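Local coordinates for nucleoporin nup120 (Schizosaccharomyces pombe, PDB 4GQ2), which serves as a structural component of the nuclear pore complex, whose nucleoporins can also act as docking partners for transiently associated nuclear transport factors, at residues A[632-635]-A[636-640]; A[707-710]-A[711-715]; A[576-579]-A[580-584]; A[618-622]-A[623-627]; A[690-693]-A[694-698]. One frame throughout, in Å; residues are numbered along the deposited sequence.

Contact 1 (A[632-635]-A[636-640]); sequences YIST and LIDTL
Tyr632 and Leu636 stand one turn apart on helix 630-641, and the backbone bond from Leu636 N to Tyr632 O (3.1 Å) belongs to the i to i+4 series that runs through both segments. Ile637 N reaches Ile633 O at 2.9 Å and Asp638 N reaches Ser634 O in the same way, so the spacing of the side chains is set by regular α-helix. The buried Leu636 lays its CD1 methyl over one face of the Tyr632 ring, 3.8 Å from the centroid and displaced toward the rim, a CH-pi contact. With CG anti to the backbone N (chi1 -173°), the tyrosine leans along the helix toward its C-terminal end, which brings the far half of the ring beneath that methyl; the closest carbon is Tyr632 CZ, 3.5 Å from Leu636 CD1. A quarter of the way round, the CD1 methyl of Ile637 packs on Ile633 CG2 at 3.8 Å. Two unlike contacts meet at the ring: an apolar methyl lies over one face, while its hydroxyl is hydrogen-bonded to Ser583 of helix 571-585, which should limit both the tilt and the swing of the phenol and joins the two helices through a polar pair beside apolar packing.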
# COMPACT_ATOMS: atom_id res chain seq x y z
N TYR A 632 9.50 -23.21 -28.24
CA TYR A 632 9.96 -22.93 -26.88
C TYR A 632 9.41 -23.94 -25.86
O TYR A 632 10.08 -24.26 -24.88
CB TYR A 632 9.64 -21.49 -26.47
CG TYR A 632 10.23 -21.10 -25.14
CD1 TYR A 632 11.60 -20.87 -25.01
CD2 TYR A 632 9.43 -20.97 -24.01
CE1 TYR A 632 12.16 -20.52 -23.79
CE2 TYR A 632 9.98 -20.61 -22.78
CZ TYR A 632 11.33 -20.39 -22.68
OH TYR A 632 11.87 -20.04 -21.47
N ILE A 633 8.20 -24.43 -26.11
CA ILE A 633 7.63 -25.52 -25.32
C ILE A 633 8.50 -26.77 -25.49
O ILE A 633 8.92 -27.40 -24.51
CB ILE A 633 6.16 -25.79 -25.74
CG1 ILE A 633 5.25 -24.65 -25.26
CG2 ILE A 633 5.67 -27.13 -25.20
CD1 ILE A 633 3.86 -24.68 -25.85
N SER A 634 8.76 -27.11 -26.75
CA SER A 634 9.57 -28.26 -27.11
C SER A 634 10.98 -28.15 -26.51
O SER A 634 11.51 -29.13 -25.97
CB SER A 634 9.64 -28.38 -28.63
OG SER A 634 10.50 -29.44 -29.01
N THR A 635 11.56 -26.96 -26.57
CA THR A 635 12.85 -26.69 -25.95
C THR A 635 12.87 -26.99 -24.46
O THR A 635 13.80 -27.63 -23.97
CB THR A 635 13.27 -25.23 -26.18
OG1 THR A 635 13.37 -24.99 -27.58
CG2 THR A 635 14.62 -24.92 -25.52
N LEU A 636 11.84 -26.54 -23.74
CA LEU A 636 11.74 -26.81 -22.30
C LEU A 636 11.56 -28.28 -22.00
O LEU A 636 12.24 -28.83 -21.11
CB LEU A 636 10.60 -26.02 -21.68
CG LEU A 636 10.93 -24.69 -20.99
CD1 LEU A 636 11.77 -23.77 -21.87
CD2 LEU A 636 9.63 -24.02 -20.59
N ILE A 637 10.66 -28.93 -22.74
CA ILE A 637 10.44 -30.38 -22.59
C ILE A 637 11.78 -31.10 -22.69
O ILE A 637 12.17 -31.82 -21.76
CB ILE A 637 9.50 -30.94 -23.68
CG1 ILE A 637 8.07 -30.42 -23.48
CG2 ILE A 637 9.52 -32.46 -23.67
CD1 ILE A 637 7.20 -30.55 -24.71
N ASP A 638 12.47 -30.89 -23.81
CA ASP A 638 13.68 -31.64 -24.11
C ASP A 638 14.81 -31.40 -23.12
O ASP A 638 15.47 -32.35 -22.70
CB ASP A 638 14.12 -31.42 -25.56
CG ASP A 638 13.30 -32.25 -26.54
OD1 ASP A 638 12.85 -33.36 -26.17
OD2 ASP A 638 13.09 -31.80 -27.69
N THR A 639 15.01 -30.14 -22.70
CA THR A 639 16.06 -29.86 -21.71
C THR A 639 15.68 -30.38 -20.32
O THR A 639 16.57 -30.69 -19.53
CB THR A 639 16.55 -28.38 -21.66
OG1 THR A 639 16.27 -27.79 -20.38
CG2 THR A 639 15.97 -27.54 -22.77
N LEU A 640 14.38 -30.49 -20.04
CA LEU A 640 13.94 -31.07 -18.76
C LEU A 640 14.13 -32.59 -18.70
O LEU A 640 14.52 -33.13 -17.66
CB LEU A 640 12.50 -30.69 -18.45
CG LEU A 640 12.26 -29.28 -17.90
CD1 LEU A 640 10.77 -28.97 -17.94
CD2 LEU A 640 12.85 -29.09 -16.50

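Contact 2 (A[707-710]-A[711-715]); sequences QDYE and LQSKF
Asp708 is the N-cap of the short helix 709-713, and its carboxylate accepts from Leu711 N, the classic side-chain cap on the first turn of a helix. The bond from Leu711 N to Asp708 OD1 is 2.8 Å long, with an N-H...O angle of 160°, and the amide approaches almost in line with the C-O bond of the acceptor. Asp708 CG lies anti to its own N (chi1 179°), beside the carbonyl carbon, and from there OD1 can turn back over the opening of the helix. The same oxygen also sits 3.2 Å from Leu711 CB, the two side chains crossing at about a right angle. The main chain of Asp708 contributes as well, since its O accepts from Gln712 N at 3.2 Å in a nearly straight bond. Thus one residue engages two successive amides, one with its side chain and one with its carbonyl. An alanine here would remove the carboxylate and would probably leave Leu711 N without its capping acceptor, so that the first turn is likely to fray more easily.

Farther along, Ser713 N donates to Tyr709 O at 2.8 Å, and Ser713 CB comes within 4.0 Å of Tyr709 CE2, meeting the ring obliquely. Lys714 N closes on Glu710 O, and the hydrocarbon part of the lysine, CB and CG, rests beside that same oxygen. Leu711 itself faces inward, against Ile637, Leu640 and Val641 of helix 630-641 and Ile703 of helix 672-703. An aspartate at the N-cap bonded to the amide three residues on is the standard N-terminal helix cap.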
# COMPACT_ATOMS: atom_id res chain seq x y z
N GLN A 707 1.93 -34.21 -23.56
CA GLN A 707 1.81 -35.61 -23.94
C GLN A 707 3.19 -36.20 -24.23
O GLN A 707 3.49 -36.60 -25.35
CB GLN A 707 0.87 -35.78 -25.14
CG GLN A 707 -0.54 -35.25 -24.92
CD GLN A 707 -1.23 -35.88 -23.72
OE1 GLN A 707 -1.58 -37.06 -23.74
NE2 GLN A 707 -1.45 -35.08 -22.68
N ASP A 708 4.04 -36.23 -23.20
CA ASP A 708 5.36 -36.83 -23.28
C ASP A 708 5.53 -37.65 -22.03
O ASP A 708 5.64 -37.10 -20.93
CB ASP A 708 6.46 -35.76 -23.38
CG ASP A 708 7.86 -36.36 -23.43
OD1 ASP A 708 8.36 -36.86 -22.40
OD2 ASP A 708 8.48 -36.32 -24.52
N TYR A 709 5.55 -38.97 -22.20
CA TYR A 709 5.54 -39.90 -21.08
C TYR A 709 6.75 -39.74 -20.16
O TYR A 709 6.58 -39.72 -18.94
CB TYR A 709 5.40 -41.36 -21.55
CG TYR A 709 5.21 -42.31 -20.39
CD1 TYR A 709 3.94 -42.61 -19.91
CD2 TYR A 709 6.32 -42.87 -19.73
CE1 TYR A 709 3.77 -43.46 -18.82
CE2 TYR A 709 6.16 -43.72 -18.64
CZ TYR A 709 4.88 -44.01 -18.19
OH TYR A 709 4.72 -44.85 -17.11
N GLU A 710 7.94 -39.63 -20.73
CA GLU A 710 9.16 -39.59 -19.90
C GLU A 710 9.28 -38.30 -19.10
O GLU A 710 9.75 -38.32 -17.96
CB GLU A 710 10.43 -39.87 -20.73
CG GLU A 710 11.72 -39.40 -20.04
CD GLU A 710 12.86 -40.40 -20.10
OE1 GLU A 710 13.90 -40.07 -20.71
OE2 GLU A 710 12.74 -41.50 -19.52
N LEU A 711 8.85 -37.19 -19.70
CA LEU A 711 8.84 -35.90 -19.01
C LEU A 711 7.94 -35.99 -17.80
O LEU A 711 8.37 -35.72 -16.67
CB LEU A 711 8.35 -34.77 -19.92
CG LEU A 711 8.08 -33.41 -19.25
CD1 LEU A 711 9.32 -32.87 -18.56
CD2 LEU A 711 7.55 -32.41 -20.26
N GLN A 712 6.69 -36.39 -18.04
CA GLN A 712 5.70 -36.41 -16.99
C GLN A 712 5.98 -37.50 -15.95
O GLN A 712 5.67 -37.33 -14.77
CB GLN A 712 4.29 -36.50 -17.55
CG GLN A 712 3.32 -35.69 -16.71
CD GLN A 712 2.14 -35.17 -17.50
OE1 GLN A 712 2.23 -34.91 -18.70
NE2 GLN A 712 1.02 -34.99 -16.81
N SER A 713 6.60 -38.59 -16.40
CA SER A 713 7.06 -39.66 -15.51
C SER A 713 8.09 -39.13 -14.52
O SER A 713 8.07 -39.49 -13.34
CB SER A 713 7.66 -40.81 -16.32
OG SER A 713 8.35 -41.71 -15.49
N LYS A 714 8.96 -38.26 -15.01
CA LYS A 714 9.96 -37.59 -14.18
C LYS A 714 9.35 -36.62 -13.16
O LYS A 714 10.04 -36.20 -12.21
CB LYS A 714 10.98 -36.88 -15.07
CG LYS A 714 12.15 -37.76 -15.49
CD LYS A 714 13.09 -37.03 -16.43
CE LYS A 714 14.55 -37.37 -16.15
NZ LYS A 714 14.89 -38.80 -16.39
N PHE A 715 8.08 -36.27 -13.33
CA PHE A 715 7.39 -35.36 -12.41
C PHE A 715 6.16 -35.96 -11.74
O PHE A 715 5.31 -35.23 -11.24
CB PHE A 715 7.03 -34.05 -13.12
CG PHE A 715 8.18 -33.10 -13.27
CD1 PHE A 715 9.02 -33.18 -14.38
CD2 PHE A 715 8.44 -32.14 -12.30
CE1 PHE A 715 10.10 -32.31 -14.51
CE2 PHE A 715 9.51 -31.27 -12.43
CZ PHE A 715 10.34 -31.35 -13.54

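Contact 3 (A[576-579]-A[580-584]); sequences QILD and LGRSL
Asp579 and Arg582, three residues apart on helix 571-585, form a salt bridge in which one carboxylate oxygen does the work. Arg582 NH2 meets Asp579 OD1 at 2.7 Å, from the anti side of the carboxylate, and the oxygen lies near the plane of the guanidinium, at its edge. Arg582 NE adds a weak second bond to the same oxygen at 3.3 Å. The two flat groups are turned 75° against each other, so this is no parallel two-oxygen pairing; the bend in the arginine at chi3 (-50°) folds its end back toward the aspartate. Arg582 NH1 is hydrogen-bonded to Phe552 O; a leucine in place of this arginine would probably leave both the Asp579 carboxylate and that carbonyl without their mate.

Apolar contact accompanies the charge: Leu578 CD1 touches Arg582 CD at 3.8 Å, lining the aliphatic part of the arginine.

Backbone bonds make up the third kind. Arg582 N donates to Leu578 O, and Ser583 N to Asp579 O, each at 2.9 Å.

Around the helix, Leu580 packs on Leu636 and Leu640 of helix 630-641, Ile577 on Ile650 of helix 646-658 and Leu584 on Leu699 of helix 672-703, which places this segment between three neighbouring helices.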
# COMPACT_ATOMS: atom_id res chain seq x y z
N GLN A 576 19.79 -24.36 -13.46
CA GLN A 576 19.35 -24.44 -14.86
C GLN A 576 17.83 -24.43 -15.00
O GLN A 576 17.30 -23.74 -15.86
CB GLN A 576 19.95 -25.66 -15.55
CG GLN A 576 21.46 -25.56 -15.72
CD GLN A 576 22.08 -26.79 -16.35
OE1 GLN A 576 21.54 -27.90 -16.28
NE2 GLN A 576 23.23 -26.60 -16.98
N ILE A 577 17.15 -25.20 -14.15
CA ILE A 577 15.69 -25.27 -14.15
C ILE A 577 15.07 -23.94 -13.68
O ILE A 577 14.05 -23.50 -14.22
CB ILE A 577 15.15 -26.42 -13.28
CG1 ILE A 577 15.85 -27.74 -13.62
CG2 ILE A 577 13.64 -26.57 -13.47
CD1 ILE A 577 15.81 -28.78 -12.51
N LEU A 578 15.69 -23.31 -12.68
CA LEU A 578 15.23 -22.00 -12.22
C LEU A 578 15.23 -21.01 -13.39
O LEU A 578 14.24 -20.29 -13.59
CB LEU A 578 16.08 -21.49 -11.04
CG LEU A 578 15.86 -20.09 -10.42
CD1 LEU A 578 16.64 -19.02 -11.19
CD2 LEU A 578 14.39 -19.69 -10.27
N ASP A 579 16.31 -20.99 -14.17
CA ASP A 579 16.38 -20.11 -15.32
C ASP A 579 15.27 -20.40 -16.33
O ASP A 579 14.74 -19.48 -16.96
CB ASP A 579 17.75 -20.18 -15.98
CG ASP A 579 17.92 -19.15 -17.08
OD1 ASP A 579 17.97 -17.95 -16.75
OD2 ASP A 579 18.01 -19.54 -18.26
N LEU A 580 14.92 -21.68 -16.48
CA LEU A 580 13.79 -22.09 -17.32
C LEU A 580 12.47 -21.48 -16.83
O LEU A 580 11.62 -21.10 -17.63
CB LEU A 580 13.68 -23.62 -17.40
CG LEU A 580 14.79 -24.45 -18.07
CD1 LEU A 580 14.43 -25.93 -18.05
CD2 LEU A 580 15.04 -24.02 -19.51
N GLY A 581 12.31 -21.39 -15.51
CA GLY A 581 11.15 -20.74 -14.90
C GLY A 581 11.16 -19.24 -15.12
O GLY A 581 10.13 -18.67 -15.53
N ARG A 582 12.31 -18.62 -14.87
CA ARG A 582 12.51 -17.20 -15.13
C ARG A 582 12.16 -16.82 -16.57
O ARG A 582 11.45 -15.84 -16.79
CB ARG A 582 13.96 -16.78 -14.88
CG ARG A 582 14.42 -16.80 -13.43
CD ARG A 582 15.67 -15.96 -13.23
NE ARG A 582 16.75 -16.25 -14.18
CZ ARG A 582 18.03 -15.92 -14.01
NH1 ARG A 582 18.42 -15.28 -12.90
NH2 ARG A 582 18.93 -16.22 -14.93
N SER A 583 12.66 -17.59 -17.53
CA SER A 583 12.48 -17.24 -18.93
C SER A 583 11.06 -17.50 -19.42
O SER A 583 10.58 -16.81 -20.32
CB SER A 583 13.52 -17.93 -19.82
OG SER A 583 13.38 -19.33 -19.76
N LEU A 584 10.39 -18.48 -18.82
CA LEU A 584 8.97 -18.71 -19.08
C LEU A 584 8.13 -17.55 -18.54
O LEU A 584 7.25 -17.03 -19.24
CB LEU A 584 8.51 -20.02 -18.45
CG LEU A 584 7.08 -20.53 -18.65
CD1 LEU A 584 6.71 -20.58 -20.12
CD2 LEU A 584 6.96 -21.91 -18.04

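Contact 4 (A[618-622]-A[623-627]); sequences VFYDK and HIYPN
Ile624 is the bump that fills the hollow between Phe619 and Tyr620, two aromatic side chains on consecutive residues of helix 612-624. Ile624 CD1 comes up to the edge of the Phe619 ring, in its plane, 3.7 Å from Phe619 CE1, whereas Ile624 CG2 meets Tyr620 CD1 obliquely at 3.7 Å. Because CG1 stands anti to the carbonyl carbon (chi1 -64°) and CG2 anti to the N, the branches spread to different rings. His623 CD2 sits over one face of the Phe619 ring, 4.1 Å above it and displaced toward the rim, the two planes oblique at 52°. The Lys622 chain runs side by side with the imidazole, Lys622 CG 3.3 Å from His623 CD2, and His623 NE2 is bonded to Ser599 of helix 590-605.

Here the helix widens into a pi-type turn: Tyr620 O accepts from Ile624 N at 3.1 Å and, more nearly in line with the C=O, from Tyr625 N at 2.8 Å. The extra residue carries Tyr625 CB over a face of the Tyr620 ring, 3.9 Å from Tyr620 CE2, while Tyr620 OH lies at the edge of the Tyr625 ring. Beyond it, Pro626 settles against two carbonyl oxygens, its CD 3.3 Å from Asp621 O and its CG beside Lys622 O.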
# COMPACT_ATOMS: atom_id res chain seq x y z
N VAL A 618 -6.47 -26.40 -17.11
CA VAL A 618 -7.22 -25.21 -17.49
C VAL A 618 -6.27 -24.02 -17.47
O VAL A 618 -6.24 -23.23 -18.42
CB VAL A 618 -8.46 -24.98 -16.59
CG1 VAL A 618 -9.02 -23.57 -16.75
CG2 VAL A 618 -9.55 -26.00 -16.91
N PHE A 619 -5.45 -23.93 -16.42
CA PHE A 619 -4.50 -22.84 -16.24
C PHE A 619 -3.54 -22.74 -17.41
O PHE A 619 -3.33 -21.66 -17.96
CB PHE A 619 -3.72 -23.00 -14.93
CG PHE A 619 -2.76 -21.87 -14.66
CD1 PHE A 619 -1.49 -21.85 -15.25
CD2 PHE A 619 -3.13 -20.82 -13.84
CE1 PHE A 619 -0.62 -20.80 -15.02
CE2 PHE A 619 -2.26 -19.77 -13.60
CZ PHE A 619 -1.00 -19.76 -14.18
N TYR A 620 -2.95 -23.88 -17.78
CA TYR A 620 -2.05 -23.95 -18.92
C TYR A 620 -2.77 -23.50 -20.20
O TYR A 620 -2.23 -22.72 -20.98
CB TYR A 620 -1.50 -25.37 -19.08
CG TYR A 620 -0.68 -25.60 -20.33
CD1 TYR A 620 0.66 -25.21 -20.39
CD2 TYR A 620 -1.25 -26.20 -21.45
CE1 TYR A 620 1.41 -25.42 -21.55
CE2 TYR A 620 -0.51 -26.42 -22.60
CZ TYR A 620 0.82 -26.03 -22.64
OH TYR A 620 1.55 -26.24 -23.79
N ASP A 621 -3.99 -24.00 -20.38
CA ASP A 621 -4.79 -23.73 -21.57
C ASP A 621 -5.12 -22.25 -21.75
O ASP A 621 -5.03 -21.72 -22.85
CB ASP A 621 -6.08 -24.54 -21.57
CG ASP A 621 -6.69 -24.66 -22.95
OD1 ASP A 621 -6.25 -25.54 -23.72
OD2 ASP A 621 -7.62 -23.88 -23.27
N LYS A 622 -5.49 -21.58 -20.66
CA LYS A 622 -5.90 -20.18 -20.78
C LYS A 622 -4.74 -19.19 -20.73
O LYS A 622 -4.76 -18.18 -21.43
CB LYS A 622 -7.01 -19.82 -19.78
CG LYS A 622 -6.73 -20.17 -18.33
CD LYS A 622 -7.94 -19.93 -17.44
CE LYS A 622 -7.60 -20.19 -15.98
NZ LYS A 622 -8.81 -20.18 -15.10
N HIS A 623 -3.72 -19.49 -19.92
CA HIS A 623 -2.67 -18.50 -19.62
C HIS A 623 -1.30 -18.76 -20.17
O HIS A 623 -0.55 -17.82 -20.45
CB HIS A 623 -2.57 -18.26 -18.12
CG HIS A 623 -3.82 -17.67 -17.53
ND1 HIS A 623 -4.26 -16.43 -17.85
CD2 HIS A 623 -4.75 -18.19 -16.64
CE1 HIS A 623 -5.40 -16.17 -17.19
NE2 HIS A 623 -5.70 -17.25 -16.45
N ILE A 624 -0.94 -20.03 -20.34
CA ILE A 624 0.39 -20.35 -20.83
C ILE A 624 0.39 -20.62 -22.33
O ILE A 624 1.07 -19.92 -23.08
CB ILE A 624 1.01 -21.52 -20.03
CG1 ILE A 624 1.19 -21.10 -18.58
CG2 ILE A 624 2.33 -21.94 -20.65
CD1 ILE A 624 1.49 -22.25 -17.65
N TYR A 625 -0.37 -21.62 -22.75
CA TYR A 625 -0.42 -22.04 -24.15
C TYR A 625 -0.49 -20.87 -25.15
O TYR A 625 0.33 -20.82 -26.07
CB TYR A 625 -1.55 -23.05 -24.37
CG TYR A 625 -1.66 -23.58 -25.78
CD1 TYR A 625 -0.85 -24.64 -26.21
CD2 TYR A 625 -2.57 -23.04 -26.68
CE1 TYR A 625 -0.96 -25.14 -27.50
CE2 TYR A 625 -2.68 -23.53 -27.97
CZ TYR A 625 -1.87 -24.57 -28.37
OH TYR A 625 -1.98 -25.06 -29.66
N PRO A 626 -1.44 -19.93 -24.98
CA PRO A 626 -1.52 -18.85 -25.98
C PRO A 626 -0.36 -17.86 -25.95
O PRO A 626 -0.21 -17.06 -26.88
CB PRO A 626 -2.82 -18.12 -25.62
CG PRO A 626 -3.08 -18.47 -24.20
CD PRO A 626 -2.55 -19.86 -24.02
N ASN A 627 0.47 -17.92 -24.92
CA ASN A 627 1.55 -16.96 -24.76
C ASN A 627 2.93 -17.54 -25.05
O ASN A 627 3.90 -16.79 -25.19
CB ASN A 627 1.51 -16.35 -23.35
CG ASN A 627 0.27 -15.51 -23.13
OD1 ASN A 627 0.15 -14.40 -23.66
ND2 ASN A 627 -0.66 -16.02 -22.33

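Contact 5 (A[690-693]-A[694-698]); sequences QVSI and EGFIF
Gln690 and Glu694, one turn apart on helix 672-703, lie against each other through the carbon of one and the oxygen of the other: Gln690 CG is 3.1 Å from Glu694 OE2. The two side chains cross at a slant, with their amide and carboxylate planes only 24° apart. Glu694 CG is anti to the carbonyl carbon (chi1 -77°), and its extended chain runs back along the preceding turn, so that CG rests 3.2 Å from Gln690 O, the oxygen that also accepts from Glu694 N at 2.9 Å.

A second pair runs along another side of the helix. Ile693 and Ile697 lie side by side and point the same way, with Ile693 CG2 3.8 Å from Ile697 CD1; Ile697 N donates to Ile693 O at 3.0 Å in an almost straight bond. On the far side of the isoleucines from Gln690 and Glu694, Phe696 brings CD2 to 3.3 Å from Ser692 O, meeting it obliquely, and CE2 near Ser692 OG.

This is the long helix of a helical domain, and its buried surface carries polar groups as well as apolar ones. The Glu694 carboxylate is buried and well supplied: OE1 is hydrogen-bonded to His585 NE2, and OE2 takes a salt bridge from Arg597 and a hydrogen bond from Trp729 NE1. Such donors would be expected to favour the charged form of the acid. Gln690 OE1 is held by Ser733 of helix 719-739. Farther out, Phe696 packs on Leu578, Leu725, Ile650 and Ile654, so that side chains of three other helices meet its ring.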
# COMPACT_ATOMS: atom_id res chain seq x y z
N GLN A 690 7.38 -13.60 -5.40
CA GLN A 690 6.17 -13.80 -6.21
C GLN A 690 6.47 -14.18 -7.67
O GLN A 690 5.92 -15.14 -8.20
CB GLN A 690 5.28 -12.55 -6.17
CG GLN A 690 4.04 -12.65 -7.06
CD GLN A 690 3.17 -11.40 -7.02
OE1 GLN A 690 2.00 -11.45 -6.67
NE2 GLN A 690 3.76 -10.27 -7.37
N VAL A 691 7.33 -13.40 -8.31
CA VAL A 691 7.77 -13.70 -9.68
C VAL A 691 8.46 -15.08 -9.75
O VAL A 691 8.21 -15.86 -10.68
CB VAL A 691 8.68 -12.56 -10.21
CG1 VAL A 691 9.47 -12.97 -11.46
CG2 VAL A 691 7.85 -11.30 -10.45
N SER A 692 9.28 -15.40 -8.74
CA SER A 692 9.96 -16.69 -8.69
C SER A 692 8.96 -17.85 -8.58
O SER A 692 9.01 -18.80 -9.37
CB SER A 692 10.95 -16.71 -7.52
OG SER A 692 11.33 -18.03 -7.18
N ILE A 693 8.07 -17.77 -7.59
CA ILE A 693 7.04 -18.78 -7.36
C ILE A 693 6.16 -18.98 -8.59
O ILE A 693 5.86 -20.11 -8.97
CB ILE A 693 6.15 -18.39 -6.16
CG1 ILE A 693 6.94 -18.47 -4.86
CG2 ILE A 693 4.90 -19.27 -6.10
CD1 ILE A 693 6.44 -17.55 -3.76
N GLU A 694 5.77 -17.87 -9.22
CA GLU A 694 4.97 -17.93 -10.43
C GLU A 694 5.67 -18.70 -11.54
O GLU A 694 5.06 -19.54 -12.21
CB GLU A 694 4.57 -16.52 -10.89
CG GLU A 694 3.44 -15.92 -10.06
CD GLU A 694 3.34 -14.41 -10.18
OE1 GLU A 694 4.13 -13.80 -10.93
OE2 GLU A 694 2.45 -13.82 -9.51
N GLY A 695 6.96 -18.42 -11.74
CA GLY A 695 7.74 -19.12 -12.75
C GLY A 695 7.65 -20.63 -12.59
O GLY A 695 7.47 -21.36 -13.57
N PHE A 696 7.75 -21.10 -11.35
CA PHE A 696 7.68 -22.53 -11.04
C PHE A 696 6.28 -23.09 -11.30
O PHE A 696 6.14 -24.14 -11.95
CB PHE A 696 8.12 -22.80 -9.59
CG PHE A 696 9.59 -22.61 -9.35
CD1 PHE A 696 10.53 -23.30 -10.09
CD2 PHE A 696 10.04 -21.74 -8.35
CE1 PHE A 696 11.89 -23.12 -9.87
CE2 PHE A 696 11.39 -21.56 -8.12
CZ PHE A 696 12.32 -22.25 -8.88
N ILE A 697 5.26 -22.39 -10.80
CA ILE A 697 3.87 -22.72 -11.12
C ILE A 697 3.67 -22.82 -12.63
O ILE A 697 3.08 -23.78 -13.11
CB ILE A 697 2.86 -21.71 -10.50
CG1 ILE A 697 2.86 -21.83 -8.97
CG2 ILE A 697 1.46 -21.94 -11.04
CD1 ILE A 697 2.12 -20.72 -8.24
N PHE A 698 4.18 -21.84 -13.38
CA PHE A 698 4.04 -21.87 -14.85
C PHE A 698 4.70 -23.13 -15.41
O PHE A 698 4.15 -23.79 -16.30
CB PHE A 698 4.69 -20.65 -15.51
CG PHE A 698 4.09 -19.32 -15.14
CD1 PHE A 698 2.92 -19.23 -14.40
CD2 PHE A 698 4.70 -18.14 -15.57
CE1 PHE A 698 2.39 -18.00 -14.06
CE2 PHE A 698 4.17 -16.91 -15.25
CZ PHE A 698 3.01 -16.83 -14.49

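Each contact lies within one continuous stretch along a helix or at its end, so none closes a long loop; they follow in series, none nesting or crossing, in the order 3, 4, 1, 5, 2. Contact 3 on helix 571-585 comes first and meets contact 1 through Leu580 and Thr639. Contact 4 follows on helix 612-624, with Tyr620 OH beside Ile633 of contact 1 on the next helix. Contact 5, on helix 672-703, touches contact 3 through Leu584 and Phe698, and contact 4 through Phe619 and Phe698. Contact 2 comes last and returns to contact 1 where Asp708 meets Ile637. Contacts 1 and 5, with centres about 17 Å apart, do not touch directly. Together the five tie neighbouring helices into one packed group.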